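Galacto-N-biose/lacto-N-biose I transporter substrate-binding protein (Bifidobacterium longum, PDB 2Z8F) serves as the substrate-binding protein of an ABC transporter, capturing galacto-N-biose, lacto-N-biose and, in this complex, lacto-N-tetraose, probably for import. Local coordinates at residues 83-88 with 116-121; 63-68 with 73-78; 148-153 with 157-162; 142-147 with 166-171. One frame throughout, in Å; residues are numbered along the deposited sequence.

Contact 1. Residues 83-88 with 116-121; sequences AELPEV and VQVGGK
V118, which meets L85 across the contact, donates its backbone N-H to K121 O (N to O 2.8 Å), and K121 N returns the bond to V118 O at 3.1 Å. The pair closes a type I' beta turn whose corner residues, G119 and G120, both sit at positive phi, where glycine is favoured. With both its N-H and its C=O bonded to K121, V118 points its side chain toward the helix that starts around L85. No hydrogen bond joins the two segments; they meet through L85 alone on the helical side. Its CG lies anti to the backbone N (chi1 -164°), which sends the isobutyl fork out to V116 and V118. One branch, CD2, comes to 3.7 Å from V118 CG2, the two side chains sliding past each other in opposite directions. The other branch, CD1, rests 4.0 Å from V116 CA, touching backbone because the side chain of V116 points away. Around the contact, L85 also packs on V80 of strand 77-81, while V116 packs on P126 and V118 on Y123, both of strand 121-126. Helix 85-90 thus lies against strand 117-118, the outermost strand of the mixed sheet on this side.

Contact 2. Residues 63-68 with 73-78; sequences KKLETD and EAPDLA
L65 and P75 meet with their side chains at about a right angle, L65 CD2 standing 4.1 Å from P75 CD. The fork of L65 straddles a smaller neighbour as well: CD1 and CD2 reach A78 CB at 3.6 and 3.7 Å, so one methyl sits against both branches. In L65, CG lies anti to the carbonyl carbon (chi1 -68°), which swings the fork from the helix over to the strand. One turn on, D68 points at the returning chain and lays its CB 3.7 Å from A74 CA. Its carboxylate and that of E73 slant across each other with planes 69° apart, OD1 of D68 being 4.1 Å from OE1 of E73. Such a like-charged pair would be unfavourable, but it is probably eased by K64, whose NZ forms a salt bridge of 2.8 Å to the syn lone pair of D68 OD2. The backbone closes the gap: E73 N donates to D68 O at 2.9 Å, and that same oxygen accepts from S71 OG. Were D68 replaced by an alanine, the K64 ammonium would probably be left without its salt-bridge mate and less restrained in its rotation. In the fold, helix 61-71 belongs to a beta-alpha-beta crossover from strand 47-53 to the parallel strand 77-81; strand 16-22 runs between the two, and its M21 packs on both L65 and P75.

Contact 3. Residues 148-153 with 157-162; sequences EIPQTA and IAAAKT
I157 and A153 make the tight end of this contact, one helical turn apart. I157 N donates to A153 O at 2.8 Å, the N-H running almost straight on from the carbonyl, with an N-H...O angle of 167°. The side chain of I157 then lies close by the same oxygen: CG1 is 3.2 Å from A153 O and CD1 3.5 Å. This follows from chi1 of -69°, which puts CG1 anti to the carbonyl carbon and folds the longer branch back along the helix toward its start. Shortening I157 to an alanine is likely to open a gap beside the A153 carbonyl and against Q218 of helix 207-221. The other end is looser. Against residues 157-162 the ring of P150 makes one touch, CG to A159 CB at 3.9 Å; earlier in the same helix it also packs on E155 and F156. A158, between the two packed positions, is exposed, and T162, one turn further on, lies on the surface too; its OG1 bonds only weakly to A158 O, at 3.3 Å. T152 occupies the N-cap, OG1 accepting from E155 N, so the helix starts with a capped amide. Around this, P150 O accepts from W277 NE1, and A153 packs on F215 and A160 on L219, both of helix 207-221. Segment 148-153 leads into helix 153-165, which lies beside helix 207-221.

Contact 4. Residues 142-147 with 166-171; sequences EKLGIT and AGKYIM
L144 and A166 give the closest of the apolar touches, L144 CD2 to A166 CB at 3.6 Å. The other branch, CD1, lies 4.1 Å from K168 CB, where the two side chains run at a slant to each other. Farther in, I146 CD1 and I170 CG2 make a lighter contact at 4.4 Å. L144 has its CG anti to the carbonyl carbon (chi1 -70°), and its two branches thereby divide between A166 and K168; A163 and I245 pack on it too. I170 also packs on F141, F156, A160 and I245.

Backbone bonds shape the two loops and do not join them. Both follow helix ends closed by a Schellman motif, with glycine at the positive-phi position: G145 ends helix 138-143, its N bonding to E142 O at 2.9 Å, and G167 ends helix 153-165. At the backbone angles of G145 a CB would also run into L144 O.

Two polar groups, K168 NZ and I170 O, bond outside the pair of segments. K168 offers only its aliphatic base to L144; the chain bends at chi2 (-66°) and carries NZ off to G242 O, with a long, weak ion pair to E140. I170 O accepts from Y134 OH.

With no hydrogen bond or salt bridge between the segments, the two helix ends and the loops that follow them are held together by shape and hydrophobic burial, graded from exposed A166 to buried I170.

Along the chain contact 2 closes first and contact 1 follows; then contact 4 opens, encloses contact 3 and closes last. Contacts 1 and 2 have centres 16 Å apart and reach the same six-stranded mixed sheet, strand 77-81 preceding helix 85-90. Contacts 3 and 4 lie 9 Å apart and meet at helix 153-165, which carries part of contact 3 and precedes loop 166-171 of contact 4: I170 CD1 packs 3.6 Å from A160 N. The two pairs are on opposite sides of the chain's centre, about 39 to 46 Å apart between centres. This fits the two-lobed architecture of periplasmic-type binding proteins, each pair probably lying in one lobe, with the sugar bound between them.

Contact 1. Residues 83-88 with 116-121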
loop_
_atom_site.group_PDB
_atom_site.type_symbol
_atom_site.label_atom_id
_atom_site.label_comp_id
_atom_site.label_asym_id
_atom_site.label_seq_id
_atom_site.Cartn_x
_atom_site.Cartn_y
_atom_site.Cartn_z
ATOM N N ALA A 83 8.002 1.551 -1.776
ATOM C CA ALA A 83 8.138 2.959 -2.187
ATOM C C ALA A 83 9.134 3.732 -1.350
ATOM O O ALA A 83 9.629 4.789 -1.775
ATOM C CB ALA A 83 6.803 3.652 -2.147
ATOM N N GLU A 84 9.396 3.229 -0.140
ATOM C CA GLU A 84 10.301 3.872 0.803
ATOM C C GLU A 84 11.730 3.348 0.712
ATOM O O GLU A 84 12.654 3.991 1.205
ATOM C CB GLU A 84 9.825 3.621 2.235
ATOM C CG GLU A 84 8.505 4.307 2.568
ATOM C CD GLU A 84 7.998 4.042 3.993
ATOM O OE1 GLU A 84 8.132 2.897 4.500
ATOM O OE2 GLU A 84 7.423 4.992 4.590
ATOM N N LEU A 85 11.902 2.159 0.136
ATOM C CA LEU A 85 13.205 1.488 0.190
ATOM C C LEU A 85 14.327 2.257 -0.525
ATOM O O LEU A 85 15.416 2.409 0.028
ATOM C CB LEU A 85 13.089 0.025 -0.280
ATOM C CG LEU A 85 14.234 -0.931 0.060
ATOM C CD1 LEU A 85 13.649 -2.285 0.418
ATOM C CD2 LEU A 85 15.223 -1.095 -1.084
ATOM N N PRO A 86 14.060 2.772 -1.744
ATOM C CA PRO A 86 15.117 3.572 -2.396
ATOM C C PRO A 86 15.516 4.790 -1.547
ATOM O O PRO A 86 16.697 5.109 -1.432
ATOM C CB PRO A 86 14.471 3.953 -3.749
ATOM C CG PRO A 86 13.469 2.858 -4.012
ATOM C CD PRO A 86 12.871 2.657 -2.607
ATOM N N GLU A 87 14.546 5.409 -0.893
ATOM C CA GLU A 87 14.808 6.576 -0.054
ATOM C C GLU A 87 15.708 6.230 1.136
ATOM O O GLU A 87 16.714 6.887 1.385
ATOM C CB GLU A 87 13.487 7.135 0.438
ATOM C CG GLU A 87 13.606 8.446 1.211
ATOM C CD GLU A 87 12.269 9.176 1.326
ATOM O OE1 GLU A 87 11.363 8.989 0.476
ATOM O OE2 GLU A 87 12.127 9.937 2.275
ATOM N N VAL A 88 15.356 5.175 1.869
ATOM C CA VAL A 88 16.142 4.844 3.041
ATOM C C VAL A 88 17.498 4.243 2.666
ATOM O O VAL A 88 18.459 4.385 3.413
ATOM C CB VAL A 88 15.358 3.978 4.064
ATOM C CG1 VAL A 88 14.181 4.768 4.619
ATOM C CG2 VAL A 88 14.916 2.647 3.461
ATOM N N VAL A 116 13.077 -5.646 -3.144
ATOM C CA VAL A 116 14.014 -5.477 -2.027
ATOM C C VAL A 116 15.442 -5.232 -2.488
ATOM O O VAL A 116 16.366 -5.166 -1.686
ATOM C CB VAL A 116 13.931 -6.637 -0.969
ATOM C CG1 VAL A 116 12.507 -6.822 -0.543
ATOM C CG2 VAL A 116 14.517 -7.952 -1.512
ATOM N N GLN A 117 15.625 -5.044 -3.796
ATOM C CA GLN A 117 16.964 -4.926 -4.345
ATOM C C GLN A 117 17.259 -3.501 -4.802
ATOM O O GLN A 117 16.349 -2.788 -5.232
ATOM C CB GLN A 117 17.139 -5.899 -5.507
ATOM C CG GLN A 117 17.117 -7.354 -5.079
ATOM C CD GLN A 117 17.234 -8.300 -6.243
ATOM O OE1 GLN A 117 16.341 -8.383 -7.082
ATOM N NE2 GLN A 117 18.334 -9.025 -6.301
ATOM N N VAL A 118 18.514 -3.089 -4.639
ATOM C CA VAL A 118 19.022 -1.850 -5.249
ATOM C C VAL A 118 20.366 -2.198 -5.828
ATOM O O VAL A 118 21.266 -2.632 -5.105
ATOM C CB VAL A 118 19.180 -0.683 -4.249
ATOM C CG1 VAL A 118 19.763 0.544 -4.963
ATOM C CG2 VAL A 118 17.858 -0.328 -3.573
ATOM N N GLY A 119 20.493 -2.029 -7.146
ATOM C CA GLY A 119 21.738 -2.332 -7.841
ATOM C C GLY A 119 22.160 -3.784 -7.704
ATOM O O GLY A 119 23.348 -4.079 -7.597
ATOM N N GLY A 120 21.178 -4.683 -7.716
ATOM C CA GLY A 120 21.419 -6.115 -7.637
ATOM C C GLY A 120 21.870 -6.548 -6.257
ATOM O O GLY A 120 22.383 -7.657 -6.081
ATOM N N LYS A 121 21.716 -5.661 -5.280
ATOM C CA LYS A 121 21.957 -6.030 -3.878
ATOM C C LYS A 121 20.627 -6.052 -3.133
ATOM O O LYS A 121 19.773 -5.204 -3.369
ATOM C CB LYS A 121 22.932 -5.067 -3.215
ATOM C CG LYS A 121 24.350 -5.199 -3.752
ATOM C CD LYS A 121 25.244 -4.077 -3.253
ATOM C CE LYS A 121 26.695 -4.310 -3.669
ATOM N NZ LYS A 121 27.597 -3.171 -3.291
#

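Contact 2. Residues 63-68 with 73-78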
loop_
_atom_site.group_PDB
_atom_site.type_symbol
_atom_site.label_atom_id
_atom_site.label_comp_id
_atom_site.label_asym_id
_atom_site.label_seq_id
_atom_site.Cartn_x
_atom_site.Cartn_y
_atom_site.Cartn_z
ATOM N N LYS A 63 11.198 8.211 9.348
ATOM C CA LYS A 63 11.830 9.349 10.018
ATOM C C LYS A 63 12.413 8.923 11.373
ATOM O O LYS A 63 13.554 9.277 11.697
ATOM C CB LYS A 63 10.815 10.473 10.200
ATOM C CG LYS A 63 10.244 11.005 8.883
ATOM C CD LYS A 63 9.183 12.079 9.131
ATOM C CE LYS A 63 8.853 12.847 7.851
ATOM N NZ LYS A 63 8.068 12.011 6.881
ATOM N N LYS A 64 11.653 8.140 12.139
ATOM C CA LYS A 64 12.172 7.563 13.389
ATOM C C LYS A 64 13.361 6.634 13.127
ATOM O O LYS A 64 14.349 6.665 13.864
ATOM C CB LYS A 64 11.087 6.830 14.194
ATOM C CG LYS A 64 11.625 6.251 15.544
ATOM C CD LYS A 64 10.577 5.441 16.330
ATOM C CE LYS A 64 11.202 4.628 17.489
ATOM N NZ LYS A 64 12.173 5.423 18.318
ATOM N N LEU A 65 13.267 5.804 12.087
ATOM C CA LEU A 65 14.358 4.897 11.726
ATOM C C LEU A 65 15.629 5.686 11.417
ATOM O O LEU A 65 16.712 5.292 11.823
ATOM C CB LEU A 65 13.978 4.020 10.518
ATOM C CG LEU A 65 12.888 2.975 10.731
ATOM C CD1 LEU A 65 12.686 2.188 9.446
ATOM C CD2 LEU A 65 13.284 2.026 11.834
ATOM N N GLU A 66 15.485 6.811 10.718
ATOM C CA GLU A 66 16.631 7.654 10.394
ATOM C C GLU A 66 17.325 8.177 11.649
ATOM O O GLU A 66 18.548 8.079 11.776
ATOM C CB GLU A 66 16.216 8.824 9.501
ATOM C CG GLU A 66 17.413 9.630 9.038
ATOM C CD GLU A 66 17.084 10.624 7.944
ATOM O OE1 GLU A 66 15.965 10.595 7.398
ATOM O OE2 GLU A 66 17.968 11.444 7.637
ATOM N N THR A 67 16.520 8.716 12.556
ATOM C CA THR A 67 16.976 9.214 13.859
ATOM C C THR A 67 17.673 8.121 14.662
ATOM O O THR A 67 18.774 8.331 15.203
ATOM C CB THR A 67 15.773 9.756 14.662
ATOM O OG1 THR A 67 15.186 10.854 13.949
ATOM C CG2 THR A 67 16.211 10.244 16.035
ATOM N N ASP A 68 17.035 6.954 14.729
ATOM C CA ASP A 68 17.547 5.840 15.521
ATOM C C ASP A 68 18.813 5.200 14.946
ATOM O O ASP A 68 19.705 4.810 15.708
ATOM C CB ASP A 68 16.456 4.790 15.753
ATOM C CG ASP A 68 15.346 5.275 16.690
ATOM O OD1 ASP A 68 15.452 6.368 17.288
ATOM O OD2 ASP A 68 14.343 4.558 16.819
ATOM N N GLU A 73 20.252 3.408 18.138
ATOM C CA GLU A 73 19.129 2.818 18.873
ATOM C C GLU A 73 18.155 2.075 17.933
ATOM O O GLU A 73 17.053 1.678 18.331
ATOM C CB GLU A 73 18.391 3.909 19.647
ATOM C CG GLU A 73 18.092 3.543 21.097
ATOM C CD GLU A 73 17.148 4.533 21.774
ATOM O OE1 GLU A 73 16.758 5.547 21.128
ATOM O OE2 GLU A 73 16.792 4.285 22.953
ATOM N N ALA A 74 18.586 1.859 16.700
ATOM C CA ALA A 74 17.717 1.293 15.674
ATOM C C ALA A 74 17.470 -0.200 15.893
ATOM O O ALA A 74 18.317 -0.883 16.472
ATOM C CB ALA A 74 18.327 1.520 14.306
ATOM N N PRO A 75 16.319 -0.716 15.416
ATOM C CA PRO A 75 16.116 -2.159 15.492
ATOM C C PRO A 75 16.929 -2.892 14.428
ATOM O O PRO A 75 17.446 -2.262 13.502
ATOM C CB PRO A 75 14.628 -2.310 15.187
ATOM C CG PRO A 75 14.321 -1.155 14.246
ATOM C CD PRO A 75 15.160 -0.023 14.803
ATOM N N ASP A 76 17.033 -4.210 14.539
ATOM C CA ASP A 76 17.678 -5.006 13.476
ATOM C C ASP A 76 16.858 -5.029 12.194
ATOM O O ASP A 76 17.427 -4.930 11.093
ATOM C CB ASP A 76 17.901 -6.440 13.967
ATOM C CG ASP A 76 18.803 -6.479 15.168
ATOM O OD1 ASP A 76 20.034 -6.389 14.979
ATOM O OD2 ASP A 76 18.264 -6.554 16.308
ATOM N N LEU A 77 15.540 -5.140 12.362
ATOM C CA LEU A 77 14.584 -5.315 11.280
ATOM C C LEU A 77 13.523 -4.245 11.385
ATOM O O LEU A 77 13.036 -3.948 12.488
ATOM C CB LEU A 77 13.894 -6.679 11.406
ATOM C CG LEU A 77 14.721 -7.929 11.106
ATOM C CD1 LEU A 77 14.002 -9.189 11.541
ATOM C CD2 LEU A 77 15.036 -7.982 9.581
ATOM N N ALA A 78 13.126 -3.687 10.248
ATOM C CA ALA A 78 12.062 -2.680 10.246
ATOM C C ALA A 78 11.222 -2.758 8.989
ATOM O O ALA A 78 11.763 -2.912 7.878
ATOM C CB ALA A 78 12.665 -1.275 10.373
#

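Contact 3. Residues 148-153 with 157-162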
loop_
_atom_site.group_PDB
_atom_site.type_symbol
_atom_site.label_atom_id
_atom_site.label_comp_id
_atom_site.label_asym_id
_atom_site.label_seq_id
_atom_site.Cartn_x
_atom_site.Cartn_y
_atom_site.Cartn_z
ATOM N N GLU A 148 -24.477 -3.498 -13.163
ATOM C CA GLU A 148 -23.155 -3.980 -13.548
ATOM C C GLU A 148 -22.189 -2.927 -13.039
ATOM O O GLU A 148 -22.566 -1.753 -12.969
ATOM C CB GLU A 148 -23.042 -4.050 -15.079
ATOM C CG GLU A 148 -22.310 -2.837 -15.631
ATOM C CD GLU A 148 -22.420 -2.632 -17.119
ATOM O OE1 GLU A 148 -23.128 -1.673 -17.506
ATOM O OE2 GLU A 148 -21.785 -3.391 -17.893
ATOM N N ILE A 149 -20.956 -3.310 -12.712
ATOM C CA ILE A 149 -19.902 -2.319 -12.478
ATOM C C ILE A 149 -19.584 -1.626 -13.818
ATOM O O ILE A 149 -19.149 -2.280 -14.761
ATOM C CB ILE A 149 -18.638 -2.967 -11.861
ATOM C CG1 ILE A 149 -18.944 -3.585 -10.485
ATOM C CG2 ILE A 149 -17.477 -1.960 -11.724
ATOM C CD1 ILE A 149 -19.579 -2.659 -9.506
ATOM N N PRO A 150 -19.836 -0.309 -13.915
ATOM C CA PRO A 150 -19.584 0.417 -15.166
ATOM C C PRO A 150 -18.117 0.268 -15.572
ATOM O O PRO A 150 -17.249 0.404 -14.727
ATOM C CB PRO A 150 -19.899 1.861 -14.776
ATOM C CG PRO A 150 -20.970 1.699 -13.680
ATOM C CD PRO A 150 -20.383 0.577 -12.867
ATOM N N GLN A 151 -17.818 -0.039 -16.836
ATOM C CA GLN A 151 -16.405 -0.315 -17.152
ATOM C C GLN A 151 -15.614 0.805 -17.836
ATOM O O GLN A 151 -14.393 0.693 -17.982
ATOM C CB GLN A 151 -16.229 -1.636 -17.918
ATOM C CG GLN A 151 -16.504 -2.890 -17.056
ATOM C CD GLN A 151 -15.596 -2.982 -15.829
ATOM O OE1 GLN A 151 -16.031 -2.767 -14.690
ATOM N NE2 GLN A 151 -14.330 -3.292 -16.056
ATOM N N THR A 152 -16.293 1.862 -18.267
ATOM C CA THR A 152 -15.602 3.036 -18.789
ATOM C C THR A 152 -15.778 4.208 -17.826
ATOM O O THR A 152 -16.739 4.234 -17.051
ATOM C CB THR A 152 -16.157 3.471 -20.146
ATOM O OG1 THR A 152 -17.536 3.834 -20.007
ATOM C CG2 THR A 152 -16.028 2.344 -21.185
ATOM N N ALA A 153 -14.861 5.173 -17.858
ATOM C CA ALA A 153 -15.003 6.339 -16.971
ATOM C C ALA A 153 -16.335 7.076 -17.182
ATOM O O ALA A 153 -16.994 7.467 -16.221
ATOM C CB ALA A 153 -13.852 7.295 -17.145
ATOM N N ILE A 157 -19.013 7.661 -14.292
ATOM C CA ILE A 157 -19.381 9.017 -13.879
ATOM C C ILE A 157 -20.911 9.219 -13.927
ATOM O O ILE A 157 -21.487 9.779 -12.990
ATOM C CB ILE A 157 -18.600 10.077 -14.711
ATOM C CG1 ILE A 157 -17.105 10.037 -14.345
ATOM C CG2 ILE A 157 -19.172 11.489 -14.492
ATOM C CD1 ILE A 157 -16.153 10.733 -15.338
ATOM N N ALA A 158 -21.562 8.728 -14.979
ATOM C CA ALA A 158 -23.034 8.791 -15.089
ATOM C C ALA A 158 -23.720 8.069 -13.924
ATOM O O ALA A 158 -24.649 8.607 -13.299
ATOM C CB ALA A 158 -23.515 8.221 -16.466
ATOM N N ALA A 159 -23.242 6.860 -13.621
ATOM C CA ALA A 159 -23.778 6.078 -12.501
ATOM C C ALA A 159 -23.539 6.819 -11.207
ATOM O O ALA A 159 -24.402 6.838 -10.312
ATOM C CB ALA A 159 -23.140 4.702 -12.462
ATOM N N ALA A 160 -22.374 7.464 -11.102
ATOM C CA ALA A 160 -22.021 8.171 -9.871
ATOM C C ALA A 160 -22.929 9.377 -9.621
ATOM O O ALA A 160 -23.265 9.695 -8.471
ATOM C CB ALA A 160 -20.579 8.595 -9.928
ATOM N N LYS A 161 -23.314 10.064 -10.693
ATOM C CA LYS A 161 -24.236 11.195 -10.586
ATOM C C LYS A 161 -25.617 10.732 -10.135
ATOM O O LYS A 161 -26.237 11.387 -9.294
ATOM C CB LYS A 161 -24.324 11.955 -11.907
ATOM C CG LYS A 161 -23.092 12.817 -12.226
ATOM C CD LYS A 161 -23.103 13.211 -13.729
ATOM C CE LYS A 161 -21.862 14.024 -14.086
ATOM N NZ LYS A 161 -21.767 14.358 -15.555
ATOM N N THR A 162 -26.064 9.595 -10.671
ATOM C CA THR A 162 -27.331 8.967 -10.253
ATOM C C THR A 162 -27.289 8.676 -8.765
ATOM O O THR A 162 -28.240 8.998 -8.041
ATOM C CB THR A 162 -27.630 7.668 -11.042
ATOM O OG1 THR A 162 -27.778 7.978 -12.438
ATOM C CG2 THR A 162 -28.917 7.028 -10.551
#

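Contact 4. Residues 142-147 with 166-171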
loop_
_atom_site.group_PDB
_atom_site.type_symbol
_atom_site.label_atom_id
_atom_site.label_comp_id
_atom_site.label_asym_id
_atom_site.label_seq_id
_atom_site.Cartn_x
_atom_site.Cartn_y
_atom_site.Cartn_z
ATOM N N GLU A 142 -27.884 -2.292 -6.546
ATOM C CA GLU A 142 -29.133 -2.817 -7.117
ATOM C C GLU A 142 -30.303 -1.872 -6.867
ATOM O O GLU A 142 -31.080 -1.602 -7.779
ATOM C CB GLU A 142 -29.417 -4.225 -6.594
ATOM C CG GLU A 142 -28.341 -5.258 -7.014
ATOM C CD GLU A 142 -28.408 -5.664 -8.492
ATOM O OE1 GLU A 142 -29.516 -5.566 -9.086
ATOM O OE2 GLU A 142 -27.352 -6.096 -9.040
ATOM N N LYS A 143 -30.386 -1.333 -5.657
ATOM C CA LYS A 143 -31.445 -0.385 -5.302
ATOM C C LYS A 143 -31.419 0.870 -6.188
ATOM O O LYS A 143 -32.462 1.496 -6.414
ATOM C CB LYS A 143 -31.374 -0.016 -3.820
ATOM C CG LYS A 143 -31.829 -1.156 -2.915
ATOM C CD LYS A 143 -31.558 -0.919 -1.425
ATOM C CE LYS A 143 -32.002 -2.146 -0.606
ATOM N NZ LYS A 143 -31.527 -2.149 0.813
ATOM N N LEU A 144 -30.229 1.215 -6.692
ATOM C CA LEU A 144 -30.051 2.397 -7.531
ATOM C C LEU A 144 -30.153 2.064 -9.012
ATOM O O LEU A 144 -30.064 2.948 -9.862
ATOM C CB LEU A 144 -28.700 3.073 -7.255
ATOM C CG LEU A 144 -28.510 3.786 -5.918
ATOM C CD1 LEU A 144 -27.031 3.996 -5.650
ATOM C CD2 LEU A 144 -29.271 5.128 -5.858
ATOM N N GLY A 145 -30.318 0.782 -9.320
ATOM C CA GLY A 145 -30.480 0.353 -10.702
ATOM C C GLY A 145 -29.164 0.144 -11.416
ATOM O O GLY A 145 -29.139 -0.055 -12.636
ATOM N N ILE A 146 -28.066 0.181 -10.660
ATOM C CA ILE A 146 -26.724 -0.070 -11.208
ATOM C C ILE A 146 -26.467 -1.576 -11.178
ATOM O O ILE A 146 -26.052 -2.133 -10.157
ATOM C CB ILE A 146 -25.608 0.709 -10.449
ATOM C CG1 ILE A 146 -25.947 2.199 -10.321
ATOM C CG2 ILE A 146 -24.259 0.528 -11.147
ATOM C CD1 ILE A 146 -25.121 2.938 -9.246
ATOM N N THR A 147 -26.738 -2.240 -12.297
ATOM C CA THR A 147 -26.754 -3.705 -12.326
ATOM C C THR A 147 -25.459 -4.333 -12.844
ATOM O O THR A 147 -25.343 -5.556 -12.943
ATOM C CB THR A 147 -27.951 -4.232 -13.144
ATOM O OG1 THR A 147 -27.848 -3.742 -14.482
ATOM C CG2 THR A 147 -29.280 -3.755 -12.531
ATOM N N ALA A 166 -29.214 10.650 -5.137
ATOM C CA ALA A 166 -29.865 9.866 -4.088
ATOM C C ALA A 166 -29.131 9.902 -2.746
ATOM O O ALA A 166 -29.449 9.132 -1.822
ATOM C CB ALA A 166 -30.039 8.424 -4.562
ATOM N N GLY A 167 -28.146 10.791 -2.610
ATOM C CA GLY A 167 -27.386 10.866 -1.362
ATOM C C GLY A 167 -26.493 9.658 -1.066
ATOM O O GLY A 167 -26.141 9.401 0.106
ATOM N N LYS A 168 -26.112 8.939 -2.125
ATOM C CA LYS A 168 -25.181 7.803 -2.023
ATOM C C LYS A 168 -23.929 8.146 -2.827
ATOM O O LYS A 168 -23.993 8.970 -3.745
ATOM C CB LYS A 168 -25.803 6.542 -2.612
ATOM C CG LYS A 168 -27.043 5.995 -1.880
ATOM C CD LYS A 168 -26.688 5.504 -0.500
ATOM C CE LYS A 168 -27.747 4.544 0.018
ATOM N NZ LYS A 168 -27.637 4.508 1.493
ATOM N N TYR A 169 -22.803 7.519 -2.499
ATOM C CA TYR A 169 -21.551 7.802 -3.231
ATOM C C TYR A 169 -20.882 6.495 -3.598
ATOM O O TYR A 169 -20.656 5.656 -2.734
ATOM C CB TYR A 169 -20.642 8.739 -2.403
ATOM C CG TYR A 169 -21.429 9.982 -2.026
ATOM C CD1 TYR A 169 -21.643 11.005 -2.951
ATOM C CD2 TYR A 169 -22.071 10.070 -0.784
ATOM C CE1 TYR A 169 -22.443 12.129 -2.629
ATOM C CE2 TYR A 169 -22.881 11.190 -0.452
ATOM C CZ TYR A 169 -23.059 12.207 -1.383
ATOM O OH TYR A 169 -23.836 13.317 -1.072
ATOM N N ILE A 170 -20.615 6.310 -4.899
ATOM C CA ILE A 170 -19.946 5.107 -5.358
ATOM C C ILE A 170 -18.424 5.322 -5.559
ATOM O O ILE A 170 -17.740 4.445 -6.089
ATOM C CB ILE A 170 -20.593 4.507 -6.631
ATOM C CG1 ILE A 170 -20.454 5.436 -7.843
ATOM C CG2 ILE A 170 -22.087 4.158 -6.355
ATOM C CD1 ILE A 170 -20.831 4.748 -9.222
ATOM N N MET A 171 -17.926 6.488 -5.142
ATOM C CA MET A 171 -16.494 6.747 -5.114
ATOM C C MET A 171 -16.136 7.610 -3.909
ATOM O O MET A 171 -16.950 8.417 -3.432
ATOM C CB MET A 171 -16.050 7.412 -6.441
ATOM C CG MET A 171 -14.531 7.524 -6.665
ATOM S SD MET A 171 -13.576 6.015 -6.376
ATOM C CE MET A 171 -14.238 4.967 -7.632
#